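Local coordinates for protein similarities with probable monooxygenase (Photorhabdus luminescens, PDB 4HB9) that binds FAD and is probably a monooxygenase related to the aromatic-ring hydroxylases, perhaps acting in stilbene epoxidation, at residues D162-K167 with L316-H321. Residues are numbered along the deposited sequence; the frame is centred on the assembly and turned at random.
Sequences DGSNSK and LGDAIH. With FAD (flavin-adenine dinucleotide), chain B.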
loop_
_atom_site.group_PDB
_atom_site.type_symbol
_atom_site.label_atom_id
_atom_site.label_comp_id
_atom_site.label_asym_id
_atom_site.label_seq_id
_atom_site.Cartn_x
_atom_site.Cartn_y
_atom_site.Cartn_z
ATOM N N ASP A 162 -4.487 2.664 10.663
ATOM C CA ASP A 162 -5.686 1.891 10.334
ATOM C C ASP A 162 -6.197 2.077 8.908
ATOM O O ASP A 162 -7.369 1.801 8.620
ATOM C CB ASP A 162 -6.795 2.100 11.391
ATOM C CG ASP A 162 -7.090 3.588 11.704
ATOM O OD1 ASP A 162 -6.216 4.483 11.525
ATOM O OD2 ASP A 162 -8.240 3.833 12.162
ATOM N N GLY A 163 -5.326 2.527 8.013
ATOM C CA GLY A 163 -5.620 2.464 6.581
ATOM C C GLY A 163 -6.351 3.687 6.041
ATOM O O GLY A 163 -6.645 4.634 6.777
ATOM N N SER A 164 -6.705 3.622 4.761
ATOM C CA SER A 164 -7.162 4.806 4.017
ATOM C C SER A 164 -8.424 5.473 4.577
ATOM O O SER A 164 -8.537 6.689 4.505
ATOM C CB SER A 164 -7.381 4.463 2.540
ATOM O OG SER A 164 -6.165 4.067 1.920
ATOM N N ASN A 165 -9.357 4.686 5.118
ATOM C CA ASN A 165 -10.589 5.237 5.723
ATOM C C ASN A 165 -10.511 5.264 7.250
ATOM O O ASN A 165 -11.495 5.002 7.944
ATOM C CB ASN A 165 -11.824 4.415 5.308
ATOM C CG ASN A 165 -11.939 4.252 3.795
ATOM O OD1 ASN A 165 -11.721 5.199 3.037
ATOM N ND2 ASN A 165 -12.267 3.046 3.351
ATOM N N SER A 166 -9.326 5.576 7.756
ATOM C CA SER A 166 -9.021 5.557 9.175
ATOM C C SER A 166 -10.033 6.293 10.046
ATOM O O SER A 166 -10.214 7.500 9.894
ATOM C CB SER A 166 -7.657 6.207 9.347
ATOM O OG SER A 166 -7.361 6.583 10.664
ATOM N N LYS A 167 -10.668 5.575 10.960
ATOM C CA LYS A 167 -11.561 6.209 11.942
ATOM C C LYS A 167 -10.791 7.074 12.924
ATOM O O LYS A 167 -11.327 8.050 13.431
ATOM C CB LYS A 167 -12.367 5.176 12.734
ATOM C CG LYS A 167 -13.284 4.300 11.910
ATOM C CD LYS A 167 -14.223 5.076 11.010
ATOM C CE LYS A 167 -15.049 4.132 10.134
ATOM N NZ LYS A 167 -15.800 3.120 10.943
ATOM N N LEU A 316 -0.216 7.222 10.999
ATOM C CA LEU A 316 0.784 6.838 10.012
ATOM C C LEU A 316 0.198 6.048 8.856
ATOM O O LEU A 316 -0.932 5.630 8.905
ATOM C CB LEU A 316 1.995 6.118 10.622
ATOM C CG LEU A 316 1.998 4.708 11.156
ATOM C CD1 LEU A 316 1.888 3.627 10.076
ATOM C CD2 LEU A 316 3.309 4.525 11.906
ATOM N N GLY A 317 0.973 5.922 7.794
ATOM C CA GLY A 317 0.558 5.152 6.634
ATOM C C GLY A 317 -0.561 5.799 5.852
ATOM O O GLY A 317 -0.658 7.032 5.794
ATOM N N ASP A 318 -1.397 4.950 5.240
ATOM C CA ASP A 318 -2.545 5.381 4.433
ATOM C C ASP A 318 -3.558 6.228 5.208
ATOM O O ASP A 318 -4.211 7.088 4.610
ATOM C CB ASP A 318 -3.244 4.187 3.780
ATOM C CG ASP A 318 -2.449 3.603 2.583
ATOM O OD1 ASP A 318 -1.414 4.178 2.195
ATOM O OD2 ASP A 318 -2.874 2.561 2.030
ATOM N N ALA A 319 -3.657 6.018 6.518
ATOM C CA ALA A 319 -4.478 6.862 7.389
ATOM C C ALA A 319 -4.266 8.348 7.150
ATOM O O ALA A 319 -5.203 9.141 7.297
ATOM C CB ALA A 319 -4.241 6.528 8.859
ATOM N N ILE A 320 -3.048 8.726 6.782
ATOM C CA ILE A 320 -2.716 10.120 6.564
ATOM C C ILE A 320 -2.103 10.409 5.176
ATOM O O ILE A 320 -2.042 11.574 4.783
ATOM C CB ILE A 320 -1.829 10.625 7.744
ATOM C CG1 ILE A 320 -1.667 12.144 7.714
ATOM C CG2 ILE A 320 -0.479 9.946 7.752
ATOM C CD1 ILE A 320 -2.957 12.916 7.883
ATOM N N HIS A 321 -1.719 9.365 4.426
ATOM C CA HIS A 321 -1.029 9.476 3.121
ATOM C C HIS A 321 -1.819 9.191 1.865
ATOM O O HIS A 321 -1.473 9.705 0.800
ATOM C CB HIS A 321 0.077 8.414 3.017
ATOM C CG HIS A 321 1.255 8.717 3.838
ATOM N ND1 HIS A 321 1.919 9.912 3.736
ATOM C CD2 HIS A 321 1.876 8.012 4.805
ATOM C CE1 HIS A 321 2.920 9.921 4.597
ATOM N NE2 HIS A 321 2.897 8.790 5.269
HETATM P PA FAD B . -2.887 -1.291 5.733
HETATM O O1A FAD B . -1.661 -2.091 5.379
HETATM O O2A FAD B . -4.128 -1.209 4.911
HETATM O O5B FAD B . -3.304 -1.675 7.230
HETATM C C5B FAD B . -4.436 -1.113 7.868
HETATM C C4B FAD B . -4.803 -2.099 8.959
HETATM O O4B FAD B . -5.750 -1.475 9.845
HETATM C C3B FAD B . -5.443 -3.397 8.426
HETATM O O3B FAD B . -4.882 -4.554 9.048
HETATM C C2B FAD B . -6.901 -3.205 8.790
HETATM O O2B FAD B . -7.638 -4.397 8.996
HETATM C C1B FAD B . -6.779 -2.405 10.095
HETATM N N9A FAD B . -7.959 -1.632 10.489
HETATM C C8A FAD B . -8.713 -0.814 9.708
HETATM N N7A FAD B . -9.688 -0.202 10.441
HETATM C C5A FAD B . -9.546 -0.654 11.706
HETATM C C6A FAD B . -10.268 -0.411 12.970
HETATM N N6A FAD B . -11.330 0.426 12.928
HETATM N N1A FAD B . -9.856 -1.060 14.079
HETATM C C2A FAD B . -8.778 -1.877 14.058
HETATM N N3A FAD B . -8.066 -2.148 12.947
HETATM C C4A FAD B . -8.406 -1.564 11.751
HETATM N N1 FAD B . 2.647 0.009 -2.032
HETATM C C2 FAD B . 3.955 0.068 -2.369
HETATM O O2 FAD B . 4.777 0.798 -1.713
HETATM N N3 FAD B . 4.420 -0.658 -3.403
HETATM C C4 FAD B . 3.663 -1.423 -4.196
HETATM O O4 FAD B . 4.181 -2.062 -5.150
HETATM C C4X FAD B . 2.226 -1.504 -3.921
HETATM N N5 FAD B . 1.380 -2.272 -4.666
HETATM C C5X FAD B . 0.061 -2.300 -4.369
HETATM C C6 FAD B . -0.818 -3.057 -5.135
HETATM C C7 FAD B . -2.183 -3.109 -4.842
HETATM C C7M FAD B . -3.141 -3.936 -5.677
HETATM C C8 FAD B . -2.711 -2.335 -3.706
HETATM C C8M FAD B . -4.182 -2.379 -3.355
HETATM C C9 FAD B . -1.836 -1.574 -2.935
HETATM C C9A FAD B . -0.470 -1.519 -3.211
HETATM N N10 FAD B . 0.411 -0.742 -2.426
HETATM C C10 FAD B . 1.761 -0.706 -2.758
HETATM C "C1'" FAD B . -0.057 0.091 -1.300
HETATM C "C2'" FAD B . 0.073 -0.602 0.055
HETATM O "O2'" FAD B . -0.493 -1.901 0.021
HETATM C "C3'" FAD B . -0.647 0.236 1.110
HETATM O "O3'" FAD B . -0.327 1.610 0.897
HETATM C "C4'" FAD B . -0.199 -0.166 2.508
HETATM O "O4'" FAD B . -0.890 -1.350 2.858
HETATM C "C5'" FAD B . -0.502 0.898 3.542
HETATM O "O5'" FAD B . -0.046 0.411 4.786
HETATM P P FAD B . -0.908 0.783 6.093
HETATM O O1P FAD B . -0.221 0.038 7.213
HETATM O O2P FAD B . -1.078 2.278 6.154
HETATM O O3P FAD B . -2.401 0.231 5.891
HETATM O O HOH W 1 -2.550 3.578 8.005
HETATM O O HOH W 2 -5.080 1.205 3.576
#
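Ala319 packs its methyl group on Ser166, CB to CB at a tight 3.5 Å, where a loop and the N-terminal end of a short helix of the Rossmann-type FAD-binding fold meet beside the pyrophosphate. Residues 162-167, which follow strand 157-160, carry the DG motif and residues 316-321 the GD motif of flavoprotein hydroxylases, the latter placed after the neighbouring parallel strand 313-315. No direct hydrogen bond joins the two. Instead the carbonyl O of Gly163 receives a CA-H...O contact from Ala319 CA at 3.2 Å, and in one of its two conformers Ser164 OG lies against Asp318 CB while bonding to the backbone O of Asn322.

Two waters bridge the segments to the cofactor. Water 1 accepts from the N atoms of Gly163 and Ala319 and donates to Leu316 O and to FAD O2P, four bonds that fix it between the two segments and one phosphate. Water 2 accepts from Ser164 N and donates to Asp318 OD2 and FAD O2A, on the other phosphate.

Asp318 makes two hydrogen bonds to the cofactor. Its backbone N, at the start of helix 318-321, bonds to O2P at 2.8 Å with an N-H...O angle of 159°, and its OD2 accepts from the ribityl O3' at 2.9 Å. The carboxylate's other oxygen, OD1, is held by Asn322 ND2.

Behind this shell, a type I turn from Gly163 to Ser166 shapes the first loop, and Arg169 NH2 forms a further bridge, bonding to both Ser164 O and Ala319 O. Ser166 caps helix 167-172 through Arg169 N; with OG anti to its backbone N (chi1 164°), it also donates to Asp162 OD1 at 2.5 Å, approaching from 36° above the carboxylate plane.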